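Local coordinates for protein terminase, large subunit (Enterobacteria phage P22, PDB 4DKW) that packages viral DNA into empty capsids as the ATP-driven large terminase subunit, its C-terminal nuclease domain here cutting the genome to start and end packaging, at residues A[32-37]-A[102-107]; A[69-72]-A[78-81]. All blocks are in the same frame, centred on the assembly; numbering follows the deposited sequence.

Contact 1 (A[32-37]-A[102-107]); sequences QDFGWN and TQYADA. With MG (magnesium ion), chain E.
The aromatic rings of F34 and Y104 meet obliquely, their planes 59° apart. F34 CE1 stands over one face of Y104, toward its rim, 3.5 Å from Y104 CD2, in a pair that is neither stacked nor T-shaped. On the same side of the ring, Q32 CG lies over the face and the amide sits beyond the rim, above the CE1 edge, inclined 42° to the ring. This joins helix 97-107 to the end of strand 27-33 in the RNase H-like nuclease domain, where D33 holds a catalytic magnesium ion. Q32 reaches the ring with CG anti to the backbone N (chi1 -179°) and a bend at the next torsion, which brings its CD to 3.5 Å from Y104 CE1. Glutamine suits this buried place because its aliphatic part lies over an aromatic face and its amide skirts the rim, while the polar atoms bond beyond it: OE1 with H42, NE2 with Q40 and, weakly, with the carbonyl of D33. Tyrosine likewise combines a broad apolar face with a hydroxyl, which bonds to Q40 OE1. Y104 OH accepts a hydrogen bond from a water 2.8 Å away, and the same water accepts one from G35 N, tying the helix to the loop after the strand. The F34 side chain also touches W85 and P86. The CB of D33 points away from the helix, and its carboxylate serves the metal site, which D171 also joins. D33 OD2 binds magnesium at 2.1 Å, while D33 OD1 accepts, at 2.6 Å, a hydrogen bond from a magnesium-bound water.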
ATOM      1  N   GLN A  32      -3.869   4.085  -0.993  1.00 29.98           N
ATOM      2  CA  GLN A  32      -5.217   3.852  -0.492  1.00 32.62           C
ATOM      3  C   GLN A  32      -5.835   2.624  -1.154  1.00 32.06           C
ATOM      4  O   GLN A  32      -5.703   2.429  -2.359  1.00 34.01           O
ATOM      5  CB  GLN A  32      -6.100   5.077  -0.782  1.00 29.47           C
ATOM      6  CG  GLN A  32      -7.550   4.974  -0.284  1.00 31.26           C
ATOM      7  CD  GLN A  32      -7.679   5.091   1.233  1.00 31.14           C
ATOM      8  OE1 GLN A  32      -6.992   5.897   1.866  1.00 34.72           O
ATOM      9  NE2 GLN A  32      -8.567   4.291   1.819  1.00 28.34           N
ATOM     10  N   ASP A  33      -6.492   1.788  -0.357  1.00 28.92           N
ATOM     11  CA  ASP A  33      -7.402   0.793  -0.902  1.00 32.31           C
ATOM     12  C   ASP A  33      -8.777   1.195  -0.408  1.00 29.76           C
ATOM     13  O   ASP A  33      -8.966   1.420   0.784  1.00 35.42           O
ATOM     14  CB  ASP A  33      -7.057  -0.637  -0.448  1.00 28.38           C
ATOM     15  CG  ASP A  33      -7.936  -1.687  -1.119  1.00 30.13           C
ATOM     16  OD1 ASP A  33      -8.262  -1.515  -2.314  1.00 36.87           O
ATOM     17  OD2 ASP A  33      -8.317  -2.674  -0.464  1.00 33.66           O
ATOM     18  N   PHE A  34      -9.731   1.315  -1.321  1.00 30.68           N
ATOM     19  CA  PHE A  34     -11.066   1.755  -0.934  1.00 36.18           C
ATOM     20  C   PHE A  34     -11.858   0.582  -0.367  1.00 34.38           C
ATOM     21  O   PHE A  34     -11.594  -0.576  -0.711  1.00 36.15           O
ATOM     22  CB  PHE A  34     -11.803   2.393  -2.115  1.00 34.25           C
ATOM     23  CG  PHE A  34     -11.087   3.562  -2.711  1.00 29.22           C
ATOM     24  CD1 PHE A  34     -10.894   4.712  -1.977  1.00 29.91           C
ATOM     25  CD2 PHE A  34     -10.610   3.510  -4.009  1.00 30.53           C
ATOM     26  CE1 PHE A  34     -10.230   5.795  -2.518  1.00 38.64           C
ATOM     27  CE2 PHE A  34      -9.953   4.590  -4.563  1.00 31.77           C
ATOM     28  CZ  PHE A  34      -9.760   5.734  -3.816  1.00 33.25           C
ATOM     29  N   GLY A  35     -12.805   0.886   0.519  1.00 34.06           N
ATOM     30  CA  GLY A  35     -13.644  -0.138   1.121  1.00 37.47           C
ATOM     31  C   GLY A  35     -14.621   0.360   2.172  1.00 45.87           C
ATOM     32  O   GLY A  35     -14.264   1.164   3.033  1.00 42.76           O
ATOM     33  N   TRP A  36     -15.861  -0.121   2.101  1.00 50.80           N
ATOM     34  CA  TRP A  36     -16.846   0.174   3.138  1.00 57.42           C
ATOM     35  C   TRP A  36     -17.190  -1.076   3.969  1.00 57.74           C
ATOM     36  O   TRP A  36     -16.897  -1.140   5.169  1.00 44.26           O
ATOM     37  CB  TRP A  36     -18.112   0.810   2.551  1.00 57.08           C
ATOM     38  CG  TRP A  36     -19.086   1.163   3.620  1.00 62.82           C
ATOM     39  CD1 TRP A  36     -20.150   0.414   4.044  1.00 66.93           C
ATOM     40  CD2 TRP A  36     -19.065   2.336   4.444  1.00 64.38           C
ATOM     41  NE1 TRP A  36     -20.800   1.059   5.073  1.00 70.51           N
ATOM     42  CE2 TRP A  36     -20.151   2.238   5.339  1.00 68.40           C
ATOM     43  CE3 TRP A  36     -18.238   3.461   4.510  1.00 62.29           C
ATOM     44  CZ2 TRP A  36     -20.428   3.220   6.286  1.00 65.55           C
ATOM     45  CZ3 TRP A  36     -18.518   4.439   5.452  1.00 58.35           C
ATOM     46  CH2 TRP A  36     -19.601   4.310   6.327  1.00 59.95           C
ATOM     47  N   ASN A  37     -17.813  -2.063   3.327  1.00 61.37           N
ATOM     48  CA  ASN A  37     -18.082  -3.338   3.984  1.00 57.82           C
ATOM     49  C   ASN A  37     -16.787  -4.094   4.237  1.00 56.24           C
ATOM     50  O   ASN A  37     -16.597  -4.686   5.303  1.00 61.24           O
ATOM     51  CB  ASN A  37     -19.032  -4.191   3.148  1.00 58.91           C
ATOM     52  CG  ASN A  37     -20.415  -3.580   3.034  1.00 64.04           C
ATOM     53  OD1 ASN A  37     -20.916  -2.960   3.978  1.00 55.51           O
ATOM     54  ND2 ASN A  37     -21.039  -3.740   1.868  1.00 66.75           N
ATOM     55  N   THR A 102     -12.139  11.412  -5.605  1.00 50.30           N
ATOM     56  CA  THR A 102     -12.643  12.777  -5.445  1.00 48.53           C
ATOM     57  C   THR A 102     -13.076  13.035  -4.008  1.00 49.86           C
ATOM     58  O   THR A 102     -12.763  14.075  -3.434  1.00 51.13           O
ATOM     59  CB  THR A 102     -13.832  13.059  -6.395  1.00 51.81           C
ATOM     60  OG1 THR A 102     -13.399  12.937  -7.758  1.00 57.76           O
ATOM     61  CG2 THR A 102     -14.405  14.456  -6.165  1.00 45.70           C
ATOM     62  N   GLN A 103     -13.798  12.080  -3.431  1.00 51.63           N
ATOM     63  CA  GLN A 103     -14.250  12.183  -2.048  1.00 53.78           C
ATOM     64  C   GLN A 103     -13.058  12.250  -1.096  1.00 51.83           C
ATOM     65  O   GLN A 103     -13.105  12.936  -0.074  1.00 52.91           O
ATOM     66  CB  GLN A 103     -15.131  10.986  -1.678  1.00 62.44           C
ATOM     67  CG  GLN A 103     -16.379  10.819  -2.533  1.00 70.82           C
ATOM     68  CD  GLN A 103     -17.116   9.525  -2.236  1.00 77.41           C
ATOM     69  OE1 GLN A 103     -16.832   8.847  -1.243  1.00 82.02           O
ATOM     70  NE2 GLN A 103     -18.061   9.168  -3.104  1.00 80.25           N
ATOM     71  N   TYR A 104     -11.993  11.528  -1.437  1.00 47.97           N
ATOM     72  CA  TYR A 104     -10.787  11.494  -0.605  1.00 47.14           C
ATOM     73  C   TYR A 104      -9.950  12.766  -0.759  1.00 42.53           C
ATOM     74  O   TYR A 104      -9.403  13.282   0.221  1.00 39.29           O
ATOM     75  CB  TYR A 104      -9.964  10.233  -0.896  1.00 38.69           C
ATOM     76  CG  TYR A 104     -10.417   9.032  -0.097  1.00 35.47           C
ATOM     77  CD1 TYR A 104      -9.718   8.623   1.029  1.00 32.16           C
ATOM     78  CD2 TYR A 104     -11.570   8.332  -0.447  1.00 43.50           C
ATOM     79  CE1 TYR A 104     -10.136   7.535   1.773  1.00 35.01           C
ATOM     80  CE2 TYR A 104     -11.999   7.242   0.292  1.00 41.26           C
ATOM     81  CZ  TYR A 104     -11.277   6.849   1.402  1.00 37.61           C
ATOM     82  OH  TYR A 104     -11.701   5.767   2.144  1.00 39.89           O
ATOM     83  N   ALA A 105      -9.873  13.276  -1.987  1.00 41.79           N
ATOM     84  CA  ALA A 105      -9.211  14.546  -2.242  1.00 36.14           C
ATOM     85  C   ALA A 105      -9.931  15.663  -1.496  1.00 37.09           C
ATOM     86  O   ALA A 105      -9.296  16.531  -0.890  1.00 43.49           O
ATOM     87  CB  ALA A 105      -9.166  14.833  -3.737  1.00 33.91           C
ATOM     88  N   ASP A 106     -11.262  15.631  -1.531  1.00 46.63           N
ATOM     89  CA  ASP A 106     -12.074  16.661  -0.886  1.00 51.60           C
ATOM     90  C   ASP A 106     -11.901  16.593   0.621  1.00 48.40           C
ATOM     91  O   ASP A 106     -12.033  17.603   1.313  1.00 47.13           O
ATOM     92  CB  ASP A 106     -13.558  16.517  -1.254  1.00 56.71           C
ATOM     93  CG  ASP A 106     -13.850  16.924  -2.691  1.00 65.17           C
ATOM     94  OD1 ASP A 106     -13.015  17.629  -3.300  1.00 65.22           O
ATOM     95  OD2 ASP A 106     -14.925  16.544  -3.206  1.00 68.60           O
ATOM     96  N   ALA A 107     -11.604  15.393   1.115  1.00 44.83           N
ATOM     97  CA  ALA A 107     -11.382  15.159   2.539  1.00 47.92           C
ATOM     98  C   ALA A 107     -10.005  15.650   2.992  1.00 51.32           C
ATOM     99  O   ALA A 107      -9.752  15.798   4.186  1.00 54.28           O
ATOM    100  CB  ALA A 107     -11.560  13.681   2.871  1.00 42.28           C
TER
HETATM  101 MG    MG E 501      -9.844  -4.095  -0.688  1.00 36.78          MG
HETATM  102  O   HOH W   1     -10.261  -3.131  -2.384  1.00 30.00           O
HETATM  103  O   HOH W   2     -13.451   3.756   1.218  1.00 40.09           O
HETATM  104  O   HOH W   3     -11.360  -5.597  -0.402  1.00 40.27           O

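Contact 2 (A[69-72]-A[78-81]); sequences QAWG and ANKI
N79 presents its side-chain oxygen to the outer rim of the W71 indole, OD1 lying in the ring plane 3.5 Å from W71 CH2. The amide itself stands steeply to the indole, the two planes 75° apart. Beside it, A78 comes in with its carbonyl oxygen and its methyl, A78 CB 4.5 Å from W71 CZ3, a loose apolar approach. F109 packs against the same indole edge-to-face and also touches A78. W71 sits seven residues before A78, two turns earlier in helix 67-78, and its CG is anti to the backbone N (chi1 179°), which carries the long indole toward the helix end. N79 is held at this end by the chain reversal that follows: A78 to I81 form a type II turn, closed by I81 N bonding to A78 O at 3.2 Å, and N79 is the first residue to leave helical geometry. The turn leads into strand 82-84. A small alanine suits the last helical position, which packs against D30 and H42 of the sheet. With no hydrogen bond across the segments, the contact rests on dispersion and on the mild attraction expected between an amide oxygen and the slightly positive C-H rim of an indole.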
ATOM      1  N   GLN A  69     -13.466  10.413   7.874  1.00 50.08           N
ATOM      2  CA  GLN A  69     -12.972   9.666   9.024  1.00 43.87           C
ATOM      3  C   GLN A  69     -11.564   9.124   8.794  1.00 45.17           C
ATOM      4  O   GLN A  69     -10.751   9.112   9.718  1.00 47.17           O
ATOM      5  CB  GLN A  69     -13.912   8.520   9.390  1.00 45.63           C
ATOM      6  CG  GLN A  69     -15.295   8.968   9.843  1.00 51.23           C
ATOM      7  CD  GLN A  69     -16.214   7.797  10.120  1.00 53.40           C
ATOM      8  OE1 GLN A  69     -16.861   7.272   9.213  1.00 59.31           O
ATOM      9  NE2 GLN A  69     -16.271   7.373  11.377  1.00 51.40           N
ATOM     10  N   ALA A  70     -11.284   8.668   7.574  1.00 36.29           N
ATOM     11  CA  ALA A  70      -9.950   8.189   7.241  1.00 35.01           C
ATOM     12  C   ALA A  70      -8.936   9.313   7.436  1.00 38.48           C
ATOM     13  O   ALA A  70      -7.921   9.137   8.111  1.00 35.84           O
ATOM     14  CB  ALA A  70      -9.906   7.667   5.809  1.00 27.74           C
ATOM     15  N   TRP A  71      -9.240  10.474   6.868  1.00 44.39           N
ATOM     16  CA  TRP A  71      -8.388  11.653   6.996  1.00 42.94           C
ATOM     17  C   TRP A  71      -8.148  12.050   8.450  1.00 46.38           C
ATOM     18  O   TRP A  71      -7.032  12.377   8.828  1.00 46.57           O
ATOM     19  CB  TRP A  71      -8.977  12.834   6.218  1.00 41.64           C
ATOM     20  CG  TRP A  71      -8.159  14.093   6.328  1.00 47.23           C
ATOM     21  CD1 TRP A  71      -8.488  15.229   7.018  1.00 50.51           C
ATOM     22  CD2 TRP A  71      -6.874  14.342   5.739  1.00 47.33           C
ATOM     23  NE1 TRP A  71      -7.490  16.169   6.887  1.00 45.06           N
ATOM     24  CE2 TRP A  71      -6.489  15.649   6.111  1.00 47.77           C
ATOM     25  CE3 TRP A  71      -6.014  13.588   4.932  1.00 43.90           C
ATOM     26  CZ2 TRP A  71      -5.278  16.213   5.706  1.00 41.32           C
ATOM     27  CZ3 TRP A  71      -4.813  14.153   4.530  1.00 38.47           C
ATOM     28  CH2 TRP A  71      -4.458  15.452   4.913  1.00 37.38           C
ATOM     29  N   GLY A  72      -9.192  12.013   9.268  1.00 43.41           N
ATOM     30  CA  GLY A  72      -9.028  12.280  10.686  1.00 42.19           C
ATOM     31  C   GLY A  72      -8.121  11.282  11.391  1.00 47.77           C
ATOM     32  O   GLY A  72      -7.424  11.628  12.343  1.00 46.07           O
ATOM     33  N   ALA A  78      -0.225  11.434   6.928  1.00 31.79           N
ATOM     34  CA  ALA A  78      -0.633  11.430   5.524  1.00 27.70           C
ATOM     35  C   ALA A  78      -0.626  12.820   4.883  1.00 30.76           C
ATOM     36  O   ALA A  78      -0.681  12.941   3.666  1.00 30.84           O
ATOM     37  CB  ALA A  78      -2.006  10.784   5.376  1.00 27.26           C
ATOM     38  N   ASN A  79      -0.570  13.864   5.704  1.00 32.53           N
ATOM     39  CA  ASN A  79      -0.661  15.236   5.214  1.00 33.92           C
ATOM     40  C   ASN A  79       0.394  15.579   4.156  1.00 36.61           C
ATOM     41  O   ASN A  79       1.590  15.405   4.389  1.00 36.77           O
ATOM     42  CB  ASN A  79      -0.582  16.218   6.385  1.00 34.84           C
ATOM     43  CG  ASN A  79      -0.984  17.621   5.998  1.00 40.43           C
ATOM     44  OD1 ASN A  79      -1.840  17.823   5.139  1.00 45.86           O
ATOM     45  ND2 ASN A  79      -0.366  18.601   6.635  1.00 43.23           N
ATOM     46  N   LYS A  80      -0.078  16.051   3.001  1.00 38.22           N
ATOM     47  CA  LYS A  80       0.759  16.496   1.878  1.00 37.89           C
ATOM     48  C   LYS A  80       1.485  15.385   1.111  1.00 33.32           C
ATOM     49  O   LYS A  80       2.209  15.662   0.156  1.00 39.11           O
ATOM     50  CB  LYS A  80       1.748  17.590   2.312  1.00 35.80           C
ATOM     51  CG  LYS A  80       1.140  18.968   2.426  1.00 47.50           C
ATOM     52  CD  LYS A  80       1.329  19.538   3.823  1.00 62.86           C
ATOM     53  CE  LYS A  80       2.794  19.546   4.238  1.00 74.33           C
ATOM     54  NZ  LYS A  80       3.003  20.139   5.593  1.00 79.89           N
ATOM     55  N   ILE A  81       1.285  14.133   1.509  1.00 30.02           N
ATOM     56  CA  ILE A  81       1.941  13.005   0.840  1.00 27.41           C
ATOM     57  C   ILE A  81       1.093  12.509  -0.333  1.00 24.85           C
ATOM     58  O   ILE A  81      -0.099  12.253  -0.157  1.00 33.58           O
ATOM     59  CB  ILE A  81       2.151  11.837   1.820  1.00 26.16           C
ATOM     60  CG1 ILE A  81       2.830  12.326   3.104  1.00 27.15           C
ATOM     61  CG2 ILE A  81       2.919  10.725   1.157  1.00 19.72           C
ATOM     62  CD1 ILE A  81       4.121  13.106   2.879  1.00 32.04           C
TER

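How the contacts relate
Contact 2 is nested in the chain loop closed by contact 1, and their centres are about 11 Å apart. They touch directly along helix 67-78: Y104 CE1 lies 4.0 Å from A70 CB, and A107 O packs 3.2 Å from W71 CD1. Helix 97-107 thus rests on the helix that contains W71 while its tyrosine reaches the strand end bearing D33. Contact 1 adjoins the metal site through D33, which binds magnesium; the Q32 side chain is about 8 Å from that of D171, and the F34 side chain about 8 Å from another bound magnesium ion. Contact 2 lies away from the catalytic residues, joining W71, in the first half of helix 67-78, to that helix's last residue and the turn before strand 82-84.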